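Local structure of hypothetical protein (Clostridium sporogenes ATCC 15579, 4QRK) at residues Lys58-Tyr63 with Ser75-Lys80; Ile170-Gly175 with Gly213-Lys218; Ile14-Pro19 with Glu42-Lys47; Ser140-Asn145 with Lys164-Lys169; Lys100-Ile105 with Asn122-Asn127. The protein is of unknown function but folds as a right-handed beta-helix of the DUF2154 family and is a putative cell adhesion protein that carries bound calcium. All coordinates share one frame; numbering follows the deposited sequence.

Contact 1 (Lys58-Tyr63 with Ser75-Lys80)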
# COMPACT_ATOMS: atom_id res chain seq x y z
N LYS A 58 -5.57 7.39 -18.61
CA LYS A 58 -4.92 8.63 -18.18
C LYS A 58 -5.26 8.89 -16.74
O LYS A 58 -6.43 9.01 -16.39
CB LYS A 58 -5.41 9.82 -19.02
CG LYS A 58 -4.67 11.11 -18.70
CD LYS A 58 -5.16 12.35 -19.52
CE LYS A 58 -4.72 13.64 -18.82
NZ LYS A 58 -3.26 13.89 -18.88
N PRO A 59 -4.24 8.95 -15.87
CA PRO A 59 -4.58 9.13 -14.46
C PRO A 59 -5.16 10.51 -14.19
O PRO A 59 -4.79 11.51 -14.84
CB PRO A 59 -3.22 8.99 -13.73
CG PRO A 59 -2.22 8.69 -14.73
CD PRO A 59 -2.79 8.93 -16.10
N GLU A 60 -6.10 10.55 -13.25
CA GLU A 60 -6.75 11.80 -12.80
C GLU A 60 -6.25 12.14 -11.37
O GLU A 60 -6.39 11.33 -10.42
CB GLU A 60 -8.29 11.63 -12.80
CG GLU A 60 -8.96 11.13 -14.14
CD GLU A 60 -10.27 10.30 -13.96
OE1 GLU A 60 -10.23 9.17 -13.41
OE2 GLU A 60 -11.35 10.74 -14.39
N ILE A 61 -5.67 13.30 -11.18
CA ILE A 61 -5.18 13.69 -9.87
C ILE A 61 -6.03 14.82 -9.31
O ILE A 61 -6.37 15.76 -10.00
CB ILE A 61 -3.75 14.19 -9.90
CG1 ILE A 61 -2.81 13.08 -10.37
CG2 ILE A 61 -3.33 14.67 -8.50
CD1 ILE A 61 -1.46 13.05 -9.62
N LYS A 62 -6.35 14.71 -8.03
CA LYS A 62 -7.05 15.75 -7.31
C LYS A 62 -6.30 16.01 -6.03
O LYS A 62 -5.97 15.07 -5.32
CB LYS A 62 -8.48 15.30 -7.00
CG LYS A 62 -9.25 16.30 -6.15
CD LYS A 62 -10.70 15.89 -5.97
CE LYS A 62 -11.32 16.56 -4.76
NZ LYS A 62 -12.74 16.16 -4.57
N TYR A 63 -5.99 17.27 -5.74
CA TYR A 63 -5.34 17.58 -4.46
C TYR A 63 -5.97 18.80 -3.80
O TYR A 63 -6.03 19.84 -4.43
CB TYR A 63 -3.86 17.84 -4.66
CG TYR A 63 -3.12 18.17 -3.38
CD1 TYR A 63 -2.97 17.21 -2.41
CD2 TYR A 63 -2.56 19.41 -3.17
CE1 TYR A 63 -2.33 17.45 -1.27
CE2 TYR A 63 -1.89 19.69 -1.96
CZ TYR A 63 -1.78 18.69 -1.03
OH TYR A 63 -1.14 18.85 0.18
N SER A 75 -6.58 8.54 -9.50
CA SER A 75 -7.49 7.52 -10.01
C SER A 75 -7.28 7.21 -11.48
O SER A 75 -7.10 8.12 -12.28
CB SER A 75 -8.93 7.97 -9.76
OG SER A 75 -9.12 8.12 -8.38
N GLN A 76 -7.25 5.90 -11.81
CA GLN A 76 -7.26 5.41 -13.20
C GLN A 76 -8.72 5.46 -13.60
O GLN A 76 -9.55 4.88 -12.89
CB GLN A 76 -6.78 3.94 -13.31
CG GLN A 76 -6.52 3.44 -14.76
CD GLN A 76 -6.17 1.92 -14.80
OE1 GLN A 76 -5.98 1.30 -13.77
NE2 GLN A 76 -6.09 1.35 -15.98
N PRO A 77 -9.06 6.15 -14.70
CA PRO A 77 -10.47 6.15 -15.10
C PRO A 77 -10.99 4.70 -15.20
O PRO A 77 -10.38 3.83 -15.86
CB PRO A 77 -10.47 6.79 -16.50
CG PRO A 77 -9.18 7.63 -16.57
CD PRO A 77 -8.20 6.82 -15.69
N GLY A 78 -12.10 4.46 -14.50
CA GLY A 78 -12.76 3.18 -14.59
C GLY A 78 -13.08 2.90 -16.04
O GLY A 78 -13.56 3.77 -16.78
N LEU A 79 -12.77 1.68 -16.46
CA LEU A 79 -13.41 1.13 -17.63
C LEU A 79 -14.48 0.20 -17.07
O LEU A 79 -14.17 -0.85 -16.52
CB LEU A 79 -12.42 0.38 -18.54
CG LEU A 79 -11.34 1.19 -19.30
CD1 LEU A 79 -10.52 0.23 -20.14
CD2 LEU A 79 -11.95 2.27 -20.18
N LYS A 80 -15.73 0.65 -17.16
CA LYS A 80 -16.88 -0.13 -16.68
C LYS A 80 -16.89 -1.46 -17.43
O LYS A 80 -17.27 -2.50 -16.88
CB LYS A 80 -18.18 0.63 -16.91
O HOH W 1 -8.63 11.43 -8.74
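Glu60 and Ser75 face each other as an antiparallel hydrogen-bonded pair at the edge of a sheet. Glu60 N donates to Ser75 O at 2.8 Å, nearly straight (170° at the hydrogen) and in the carbonyl plane; in return Ser75 N donates to Glu60 O at 2.9 Å. The Glu60 side chain then follows the neighbouring chain forward. Its CB and CG pass along Ser75 O. With CG anti to its own carbonyl carbon (chi1 -53°) and the chain extended beyond, CD comes to 3.9 Å from Pro77 CG. At the tip, OE1 ends beside the proline ring, 3.5 Å from Pro77 CA, and gains no hydrogen bond from Pro77, whose nitrogen carries no proton. Proline suits the place: lacking an N-H, it cannot continue the backbone pairing beyond Ser75, and it offers a small apolar surface to the glutamate stem. Pro59 CA adds a CA-H...O contact to Ser75 O, 3.5 Å away. A water accompanies the pair, lying 2.8 Å from Glu60 O and bonding only weakly to Ser75 OG, whose stronger partner is Asn30 ND2. Further back, Pro59 packs on Phe50, Tyr52 and Trp93, while Gln76 OE1 accepts from Val33 N. One hydrogen-bonded pair followed by a proline is where the antiparallel hairpin of strands 60-66 and 69-75 opens, on the outermost strand of one sheet of the beta-helix.

Contact 2 (Ile170-Gly175 with Gly213-Lys218)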
# COMPACT_ATOMS: atom_id res chain seq x y z
N ILE A 170 -0.39 -9.41 14.24
CA ILE A 170 -1.02 -9.64 12.93
C ILE A 170 -2.15 -10.63 13.10
O ILE A 170 -1.95 -11.74 13.60
CB ILE A 170 -0.07 -10.28 11.91
CG1 ILE A 170 1.20 -9.45 11.76
CG2 ILE A 170 -0.77 -10.42 10.51
CD1 ILE A 170 2.38 -10.11 12.35
N LYS A 171 -3.35 -10.23 12.70
CA LYS A 171 -4.44 -11.19 12.53
C LYS A 171 -4.47 -11.56 11.06
O LYS A 171 -4.70 -10.71 10.21
CB LYS A 171 -5.77 -10.60 13.02
CG LYS A 171 -6.96 -11.55 12.86
CD LYS A 171 -8.23 -10.95 13.49
CE LYS A 171 -9.35 -11.98 13.62
NZ LYS A 171 -10.41 -11.58 14.60
N ALA A 172 -4.20 -12.83 10.76
CA ALA A 172 -4.11 -13.26 9.36
C ALA A 172 -5.13 -14.36 9.10
O ALA A 172 -5.05 -15.45 9.70
CB ALA A 172 -2.73 -13.74 9.01
N GLU A 173 -6.06 -14.03 8.21
CA GLU A 173 -7.16 -14.90 7.83
C GLU A 173 -7.18 -15.20 6.34
O GLU A 173 -7.10 -14.30 5.49
CB GLU A 173 -8.47 -14.24 8.24
CG GLU A 173 -8.71 -14.34 9.73
CD GLU A 173 -9.73 -13.36 10.23
OE1 GLU A 173 -9.84 -12.25 9.66
OE2 GLU A 173 -10.41 -13.71 11.22
N LYS A 174 -7.28 -16.48 6.01
CA LYS A 174 -7.42 -16.88 4.59
C LYS A 174 -8.59 -17.81 4.43
O LYS A 174 -8.99 -18.49 5.38
CB LYS A 174 -6.12 -17.48 4.00
CG LYS A 174 -5.32 -18.48 4.87
CD LYS A 174 -6.16 -19.56 5.47
CE LYS A 174 -5.36 -20.70 6.06
NZ LYS A 174 -6.13 -21.97 5.75
N GLY A 175 -9.18 -17.81 3.23
CA GLY A 175 -10.23 -18.75 2.91
C GLY A 175 -9.57 -20.07 2.56
O GLY A 175 -9.71 -21.05 3.28
N GLY A 213 -5.33 -17.58 -1.60
CA GLY A 213 -3.93 -17.21 -1.78
C GLY A 213 -3.14 -17.28 -0.51
O GLY A 213 -3.65 -17.65 0.53
N ALA A 214 -1.88 -16.94 -0.59
CA ALA A 214 -0.97 -17.10 0.54
C ALA A 214 -0.76 -15.76 1.22
O ALA A 214 -0.78 -14.70 0.58
CB ALA A 214 0.35 -17.62 0.01
N ILE A 215 -0.55 -15.80 2.52
CA ILE A 215 -0.13 -14.67 3.27
C ILE A 215 1.23 -14.97 3.86
O ILE A 215 1.39 -15.93 4.64
CB ILE A 215 -1.11 -14.39 4.40
CG1 ILE A 215 -2.46 -14.02 3.83
CG2 ILE A 215 -0.58 -13.28 5.32
CD1 ILE A 215 -3.57 -14.00 4.89
N ASN A 216 2.21 -14.16 3.48
CA ASN A 216 3.58 -14.35 3.93
C ASN A 216 3.97 -13.22 4.82
O ASN A 216 3.98 -12.08 4.38
CB ASN A 216 4.51 -14.36 2.74
CG ASN A 216 4.15 -15.45 1.74
OD1 ASN A 216 4.10 -16.61 2.08
ND2 ASN A 216 3.85 -15.05 0.53
N ILE A 217 4.24 -13.51 6.09
CA ILE A 217 4.70 -12.45 6.98
C ILE A 217 6.10 -12.72 7.47
O ILE A 217 6.43 -13.85 7.87
CB ILE A 217 3.72 -12.20 8.18
CG1 ILE A 217 3.30 -13.48 8.85
CG2 ILE A 217 2.44 -11.54 7.69
CD1 ILE A 217 2.59 -13.21 10.15
N LYS A 218 6.91 -11.67 7.46
CA LYS A 218 8.36 -11.78 7.65
C LYS A 218 8.86 -10.62 8.50
O LYS A 218 8.33 -9.52 8.41
CB LYS A 218 9.06 -11.74 6.28
CG LYS A 218 8.83 -12.96 5.40
CD LYS A 218 9.05 -12.63 3.92
CE LYS A 218 9.31 -13.86 3.04
NZ LYS A 218 8.51 -15.07 3.42
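Strands 170-174 and 215-218 run almost antiparallel, at 159° between their N-to-C directions, with their axes 8.9 Å apart at closest approach. That spacing is too wide for backbone pairing: the strands belong to different sheets and meet through side chains. Ile170 lies across from Ile217, Ala172 from Ile215 and Lys174 from Gly213. Ile170 and Ile217 reach toward each other tip to tip, their CD1 methyls 3.8 Å apart. Ile217 gets there by setting CG1 between its backbone N and carbonyl carbon (chi1 47°). Two facing sheets with branched aliphatic residues stacked between them form the interior of a right-handed beta-helix, and here Phe184 packs on both isoleucines, while Tyr192 and Ile208 add to the cover of Ile217. Next along, Ile215 finds a shorter partner. Its extended CG1-CD1 arm (chi2 169°) ends 4.2 Å from Ala172 CB, and the small alanine lets CD1 also come within 3.6 Å of Glu173 O. Where the strand nears its corner at Gly175, Lys174 turns only its stem inward, CB standing 4.3 Å from Gly213 O, while its ammonium leads away. Gly213 O is buried here and finds no hydrogen-bonding partner. Outside the core, Lys171 and Glu173 form a long ion pair, NZ to OE2 4.0 Å.

Contact 3 (Ile14-Pro19 with Glu42-Lys47)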
# COMPACT_ATOMS: atom_id res chain seq x y z
N ILE A 14 4.97 12.96 -15.74
CA ILE A 14 5.39 13.19 -14.37
C ILE A 14 4.39 14.13 -13.70
O ILE A 14 3.90 15.09 -14.32
CB ILE A 14 6.79 13.83 -14.30
CG1 ILE A 14 7.81 13.01 -15.08
CG2 ILE A 14 7.22 14.00 -12.87
CD1 ILE A 14 8.04 11.64 -14.55
N LYS A 15 4.10 13.86 -12.44
CA LYS A 15 3.23 14.74 -11.64
C LYS A 15 3.95 14.97 -10.35
O LYS A 15 4.50 14.04 -9.78
CB LYS A 15 1.90 14.06 -11.40
CG LYS A 15 1.17 13.77 -12.74
CD LYS A 15 -0.29 13.37 -12.53
CE LYS A 15 -0.99 12.96 -13.84
NZ LYS A 15 -1.16 14.14 -14.73
N ILE A 16 3.99 16.21 -9.92
CA ILE A 16 4.66 16.59 -8.69
C ILE A 16 3.68 17.42 -7.88
O ILE A 16 3.07 18.35 -8.40
CB ILE A 16 5.87 17.44 -9.00
CG1 ILE A 16 6.95 16.59 -9.66
CG2 ILE A 16 6.42 18.08 -7.72
CD1 ILE A 16 8.00 17.40 -10.34
N VAL A 17 3.55 17.09 -6.61
CA VAL A 17 2.62 17.77 -5.73
C VAL A 17 3.38 18.43 -4.57
O VAL A 17 4.14 17.76 -3.88
CB VAL A 17 1.58 16.79 -5.18
CG1 VAL A 17 0.66 17.50 -4.19
CG2 VAL A 17 0.80 16.17 -6.34
N GLU A 18 3.21 19.75 -4.39
CA GLU A 18 3.83 20.46 -3.25
C GLU A 18 2.86 20.49 -2.07
O GLU A 18 1.65 20.48 -2.27
CB GLU A 18 4.16 21.91 -3.60
CG GLU A 18 4.84 22.10 -4.93
CD GLU A 18 6.19 22.73 -4.80
OE1 GLU A 18 6.87 22.49 -3.78
OE2 GLU A 18 6.58 23.48 -5.72
N PRO A 19 3.36 20.54 -0.84
CA PRO A 19 2.37 20.40 0.25
C PRO A 19 1.36 21.54 0.35
O PRO A 19 0.20 21.29 0.69
CB PRO A 19 3.22 20.31 1.52
CG PRO A 19 4.61 20.77 1.12
CD PRO A 19 4.76 20.52 -0.36
N GLU A 42 11.26 11.40 -1.69
CA GLU A 42 10.78 12.61 -2.37
C GLU A 42 10.85 13.78 -1.41
O GLU A 42 10.47 13.65 -0.25
CB GLU A 42 9.34 12.42 -2.84
CG GLU A 42 8.71 13.68 -3.43
CD GLU A 42 9.61 14.36 -4.50
OE1 GLU A 42 10.30 13.64 -5.26
OE2 GLU A 42 9.64 15.61 -4.58
N GLU A 43 11.29 14.94 -1.90
CA GLU A 43 11.35 16.16 -1.08
C GLU A 43 10.02 16.91 -0.92
O GLU A 43 9.69 17.43 0.16
CB GLU A 43 12.39 17.12 -1.65
CG GLU A 43 13.83 16.67 -1.43
CD GLU A 43 14.37 17.09 -0.06
OE1 GLU A 43 14.17 16.34 0.93
OE2 GLU A 43 15.01 18.17 0.02
N LYS A 44 9.28 16.98 -2.01
CA LYS A 44 7.96 17.61 -1.99
C LYS A 44 6.97 16.58 -1.41
O LYS A 44 7.38 15.64 -0.76
CB LYS A 44 7.54 18.06 -3.41
CG LYS A 44 8.55 19.03 -4.14
CD LYS A 44 8.90 20.26 -3.30
CE LYS A 44 9.91 21.18 -4.03
NZ LYS A 44 9.54 21.37 -5.48
N LEU A 45 5.67 16.75 -1.61
CA LEU A 45 4.70 15.84 -1.01
C LEU A 45 4.73 14.46 -1.68
O LEU A 45 4.79 13.41 -1.01
CB LEU A 45 3.31 16.45 -1.07
CG LEU A 45 2.29 15.85 -0.10
CD1 LEU A 45 2.37 16.57 1.21
CD2 LEU A 45 0.88 15.92 -0.64
N MSE A 46 4.70 14.49 -3.01
CA MSE A 46 4.65 13.31 -3.85
C MSE A 46 5.19 13.65 -5.23
O MSE A 46 4.99 14.77 -5.71
CB MSE A 46 3.19 12.85 -3.98
CG MSE A 46 2.96 11.65 -4.87
SE MSE A 46 2.34 12.07 -6.69
CE MSE A 46 2.48 10.33 -7.45
N LYS A 47 5.87 12.69 -5.86
CA LYS A 47 6.28 12.79 -7.24
C LYS A 47 5.92 11.46 -7.84
O LYS A 47 6.13 10.39 -7.25
CB LYS A 47 7.78 13.05 -7.36
CG LYS A 47 8.27 13.00 -8.81
CD LYS A 47 9.77 13.18 -8.96
CE LYS A 47 10.57 11.96 -8.51
NZ LYS A 47 11.30 12.18 -7.19
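Val17 sits opposite two residues at once, Leu45 and Met46 (a selenomethionine), and the bulge so made sets how Leu45 packs. Val17 N donates to Met46 O at 2.9 Å, nearly straight at 172°. Val17 O takes both Leu45 N, at 2.9 Å and well bent (137°), and a weaker, longer bond from Met46 N. The extra residue swings Leu45 into the hollow between Val17 and Pro19. With CG anti to the backbone N (chi1 -161°), the leucine fork straddles this hollow: CD2 lies 3.9 Å from Val17 CG1, and CD1 lies 3.8 Å from Pro19 CB. The other branch of Val17, CG2, faces the selenium of Met46 more loosely at 4.4 Å. A forked leucine and the long selenomethionine side chain thus lie against the compact valine, and Tyr63 and Leu72 of the other sheet complete its packing. On the opposite face Ile16 and Lys47 lie side by side, pointing the same way, with Ile16 CG1 3.9 Å from Lys47 CG; that lysine then bends off to Glu42, its NZ held by OE1 at 2.6 Å. Glu18 and Lys44 run together too, joined by a weak salt bridge from OE1 to NZ of 3.4 Å, as befits long polar chains at the surface. The other oxygen of Glu42, OE2, accepts from Lys44 N, so one carboxylate bonds both Lys44 N and Lys47 NZ. Such a two-to-one register is a classic beta bulge, here placed where the outermost strand 11-17 pairs antiparallel with strand 46-52 at one end of the beta-helix.

Contact 4 (Ser140-Asn145 with Lys164-Lys169)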
# COMPACT_ATOMS: atom_id res chain seq x y z
N SER A 140 8.64 -2.13 7.53
CA SER A 140 9.58 -2.54 8.57
C SER A 140 10.30 -1.33 9.20
O SER A 140 11.33 -1.46 9.82
CB SER A 140 10.60 -3.55 7.99
OG SER A 140 11.49 -2.94 7.04
N GLY A 141 9.73 -0.16 9.05
CA GLY A 141 10.29 1.03 9.67
C GLY A 141 10.18 1.05 11.21
O GLY A 141 9.39 0.33 11.84
N ASN A 142 11.01 1.90 11.80
CA ASN A 142 10.96 2.18 13.23
C ASN A 142 9.96 3.32 13.45
O ASN A 142 10.32 4.46 13.67
CB ASN A 142 12.36 2.55 13.70
CG ASN A 142 12.42 2.78 15.19
OD1 ASN A 142 12.87 3.84 15.65
ND2 ASN A 142 11.94 1.81 15.96
N TYR A 143 8.68 3.00 13.29
CA TYR A 143 7.63 4.00 13.36
C TYR A 143 7.55 4.62 14.78
O TYR A 143 7.78 3.94 15.78
CB TYR A 143 6.29 3.41 12.87
CG TYR A 143 6.43 2.85 11.45
CD1 TYR A 143 6.70 3.69 10.37
CD2 TYR A 143 6.36 1.49 11.22
CE1 TYR A 143 6.85 3.16 9.09
CE2 TYR A 143 6.51 0.96 9.97
CZ TYR A 143 6.77 1.80 8.91
OH TYR A 143 6.93 1.22 7.67
N LYS A 144 7.30 5.92 14.84
CA LYS A 144 7.32 6.66 16.09
C LYS A 144 5.94 6.90 16.66
O LYS A 144 5.73 7.74 17.51
CB LYS A 144 8.08 7.98 15.89
CG LYS A 144 9.59 7.79 15.65
CD LYS A 144 10.25 6.85 16.70
CE LYS A 144 11.77 6.76 16.54
NZ LYS A 144 12.18 6.24 15.19
N ASN A 145 4.99 6.12 16.20
CA ASN A 145 3.65 6.16 16.73
C ASN A 145 3.03 4.83 16.39
O ASN A 145 3.65 4.02 15.67
CB ASN A 145 2.91 7.26 16.02
CG ASN A 145 3.28 7.30 14.57
OD1 ASN A 145 4.05 8.16 14.14
ND2 ASN A 145 2.78 6.33 13.81
N LYS A 164 11.52 -5.58 13.51
CA LYS A 164 11.87 -6.37 14.70
C LYS A 164 11.83 -5.49 15.94
O LYS A 164 11.47 -5.95 17.01
CB LYS A 164 13.27 -6.97 14.54
CG LYS A 164 13.35 -8.05 13.46
CD LYS A 164 14.77 -8.53 13.22
CE LYS A 164 14.78 -9.82 12.42
NZ LYS A 164 16.05 -9.95 11.65
N SER A 165 12.13 -4.20 15.77
CA SER A 165 12.35 -3.26 16.87
C SER A 165 11.11 -2.75 17.58
O SER A 165 11.20 -2.30 18.70
CB SER A 165 13.09 -2.04 16.35
OG SER A 165 12.38 -1.45 15.27
N ILE A 166 9.96 -2.78 16.93
CA ILE A 166 8.73 -2.39 17.58
C ILE A 166 7.73 -3.53 17.54
O ILE A 166 7.83 -4.46 16.73
CB ILE A 166 8.15 -1.09 16.99
CG1 ILE A 166 7.53 -1.30 15.63
CG2 ILE A 166 9.27 -0.03 16.87
CD1 ILE A 166 6.71 -0.12 15.20
N GLY A 167 6.77 -3.48 18.45
CA GLY A 167 5.80 -4.55 18.57
C GLY A 167 4.88 -4.63 17.38
O GLY A 167 4.39 -3.62 16.85
N VAL A 168 4.63 -5.86 16.96
CA VAL A 168 3.73 -6.17 15.87
C VAL A 168 2.77 -7.30 16.27
O VAL A 168 3.16 -8.32 16.87
CB VAL A 168 4.56 -6.61 14.62
CG1 VAL A 168 3.68 -6.98 13.50
CG2 VAL A 168 5.48 -5.51 14.19
N LYS A 169 1.50 -7.08 15.96
CA LYS A 169 0.49 -8.12 16.07
C LYS A 169 -0.27 -8.19 14.78
O LYS A 169 -0.74 -7.17 14.29
CB LYS A 169 -0.46 -7.82 17.24
CG LYS A 169 -1.55 -8.84 17.49
CD LYS A 169 -2.24 -8.47 18.79
CE LYS A 169 -3.34 -9.41 19.22
NZ LYS A 169 -3.71 -9.12 20.66
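Two turns of the beta-helix meet here at their corners, the loop from strand 134-138 to strand 147-153 lying against the approach to strand 167-174. Ile166 fills the join. Its CG1 stands between the backbone N and the carbonyl carbon (chi1 74°), which sends CD1 to the edge of the Tyr143 ring, near its plane and 4.3 Å from Tyr143 CB. The CG2 branch takes the other direction and comes to 3.4 Å from Asn142 ND2, the two side chains crossing obliquely. The same amide nitrogen gives a weak, bent hydrogen bond to Ser165 OG, also 3.4 Å long. Asn142 is the centre of an inverse gamma turn, closed by a weak bond from Tyr143 N to Gly141 O. Lys144 NZ reaches back to it, meeting Asn142 O at 3.0 Å and approaching OD1 from above its carbonyl plane. Tyr143 lays a ring face over Gly141 C, and its hydroxyl has its main partner in Leu118 O; glycine, with no side chain, lets the ring lie this close. Ile204 packs on both Tyr143 and Ile166 from the sheet side. The long, bent bond to Ser165 suggests that the packing of Ile166 probably does more than polar bonding to join the corners.

Contact 5 (Lys100-Ile105 with Asn122-Asn127)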
# COMPACT_ATOMS: atom_id res chain seq x y z
N LYS A 100 8.81 12.62 5.83
CA LYS A 100 8.62 13.28 7.14
C LYS A 100 7.16 13.50 7.51
O LYS A 100 6.76 13.40 8.69
CB LYS A 100 9.37 14.64 7.18
CG LYS A 100 10.89 14.52 7.12
CD LYS A 100 11.59 15.84 7.48
CE LYS A 100 13.11 15.69 7.58
NZ LYS A 100 13.53 14.75 8.66
N ILE A 101 6.36 13.83 6.53
CA ILE A 101 4.97 14.20 6.81
C ILE A 101 4.14 12.98 7.27
O ILE A 101 4.26 11.88 6.69
CB ILE A 101 4.35 14.90 5.62
CG1 ILE A 101 3.06 15.60 6.02
CG2 ILE A 101 4.14 13.94 4.45
CD1 ILE A 101 2.46 16.50 4.92
N PRO A 102 3.34 13.14 8.36
CA PRO A 102 2.43 12.06 8.76
C PRO A 102 1.54 11.65 7.59
O PRO A 102 0.94 12.53 6.99
CB PRO A 102 1.59 12.71 9.87
CG PRO A 102 2.48 13.74 10.45
CD PRO A 102 3.26 14.28 9.29
N THR A 103 1.44 10.34 7.31
CA THR A 103 0.81 9.86 6.09
C THR A 103 -0.16 8.70 6.32
O THR A 103 0.15 7.76 7.04
CB THR A 103 1.90 9.37 5.09
OG1 THR A 103 2.73 10.48 4.73
CG2 THR A 103 1.29 8.81 3.82
N GLU A 104 -1.33 8.80 5.71
CA GLU A 104 -2.30 7.71 5.65
C GLU A 104 -2.46 7.37 4.20
O GLU A 104 -2.43 8.27 3.35
CB GLU A 104 -3.64 8.18 6.20
CG GLU A 104 -3.61 8.45 7.68
CD GLU A 104 -4.95 8.99 8.18
OE1 GLU A 104 -5.94 8.94 7.40
OE2 GLU A 104 -5.01 9.46 9.34
N ILE A 105 -2.57 6.08 3.90
CA ILE A 105 -2.64 5.61 2.51
C ILE A 105 -3.81 4.66 2.38
O ILE A 105 -3.93 3.74 3.17
CB ILE A 105 -1.34 4.90 2.04
CG1 ILE A 105 -0.15 5.85 2.14
CG2 ILE A 105 -1.45 4.47 0.58
CD1 ILE A 105 1.19 5.17 1.93
N ASN A 122 6.62 8.24 7.37
CA ASN A 122 6.00 8.49 8.67
C ASN A 122 4.56 8.00 8.61
O ASN A 122 3.61 8.76 8.59
CB ASN A 122 6.02 9.98 8.96
CG ASN A 122 5.62 10.33 10.40
OD1 ASN A 122 5.38 9.46 11.23
ND2 ASN A 122 5.53 11.62 10.67
N LEU A 123 4.42 6.68 8.56
CA LEU A 123 3.15 6.06 8.26
C LEU A 123 2.24 6.03 9.49
O LEU A 123 2.68 5.66 10.58
CB LEU A 123 3.42 4.65 7.76
CG LEU A 123 2.23 3.85 7.26
CD1 LEU A 123 1.61 4.55 6.05
CD2 LEU A 123 2.68 2.39 6.95
N LYS A 124 0.96 6.36 9.30
CA LYS A 124 -0.02 6.22 10.39
C LYS A 124 -1.01 5.09 10.07
O LYS A 124 -1.41 4.33 10.94
CB LYS A 124 -0.83 7.50 10.61
CG LYS A 124 -0.00 8.76 10.79
CD LYS A 124 0.87 8.75 12.03
CE LYS A 124 2.13 9.57 11.79
NZ LYS A 124 2.86 10.00 13.01
N GLU A 125 -1.47 5.03 8.84
CA GLU A 125 -2.47 4.04 8.53
C GLU A 125 -2.35 3.65 7.09
O GLU A 125 -2.01 4.48 6.25
CB GLU A 125 -3.89 4.55 8.86
CG GLU A 125 -4.96 3.50 8.58
CD GLU A 125 -6.29 3.81 9.28
OE1 GLU A 125 -6.35 4.83 10.00
OE2 GLU A 125 -7.26 3.02 9.09
N LEU A 126 -2.59 2.37 6.83
CA LEU A 126 -2.59 1.82 5.49
C LEU A 126 -3.77 0.90 5.35
O LEU A 126 -3.98 0.04 6.20
CB LEU A 126 -1.34 1.01 5.24
CG LEU A 126 -1.24 0.31 3.89
CD1 LEU A 126 -1.12 1.31 2.74
CD2 LEU A 126 -0.05 -0.66 3.88
N ASN A 127 -4.58 1.14 4.32
CA ASN A 127 -5.68 0.29 3.94
C ASN A 127 -5.52 -0.10 2.49
O ASN A 127 -5.45 0.77 1.61
CB ASN A 127 -7.02 1.01 4.12
CG ASN A 127 -7.41 1.11 5.57
OD1 ASN A 127 -7.90 0.15 6.16
ND2 ASN A 127 -7.11 2.25 6.18
O HOH W 2 6.17 10.51 5.56
O HOH W 3 -5.55 4.47 5.31
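Asn122 ties its side chain to the backbone of the neighbouring coil: ND2 donates to Lys100 O at 2.9 Å, the acceptor lying close to the amide plane. Its CG points away from its own backbone N (chi1 -170°), which lays the amide alongside the Pro102 ring, ND2 3.7 Å from Pro102 CG. Asn122 O then accepts from Thr103 N at 3.0 Å and starts a parallel ladder, continued by Lys124 N to Thr103 O, Ile105 N to Glu125 O and Asn127 N to Ile105 O. Between Thr103 and Glu104 the register slips by one, a beta bulge, and Glu125 N is left buried without a partner. Strands 103-110 and 123-130 are neighbours in the parallel part of one mixed sheet of the beta-helix, so like side chains stack in rows. Inside, Ile105 CB meets Leu126 CD1 at 3.7 Å, while the Ile105 and Leu123 side chains cross at about a right angle. Outside, Glu104 slants past Glu125; their like charges are probably eased by Lys24, which forms a salt bridge with Glu104, and by Asn127 ND2, which donates to Glu125 OE2 at 3.0 Å. Asn127 OD1 in turn accepts from Asn150 ND2. Farther out, Lys124 rests CE on Pro102 CB, and its NZ bonds Asn122 OD1 and Asn145 OD1. Waters link Ile101 O to Asn122 N and Ile105 O to Asn127 ND2.

Contacts 1 and 3 lie at the N-terminal end of the beta-helix, where antiparallel outer strands pair in different sheets; Tyr63 joins them, its hydroxyl probably bonded to Pro19 O. Contact 5, nearer the centre of the chain, is a parallel strand pair and touches contact 3 through Ile101 on Leu45. Contact 4 is a buried corner whose Asn145 reaches Lys124 of contact 5. Contacts 4 and 2 share strand 167-174, first at its entrance and then across the core. Chemistry follows place: a ladder in the partly buried 5, one antiparallel pair in 1 and isoleucines between sheets in 2, both also partly buried, isoleucine packing with one weak amide bond in 4, and a bulged ladder with a salt bridge across the segments in the surface contact 3.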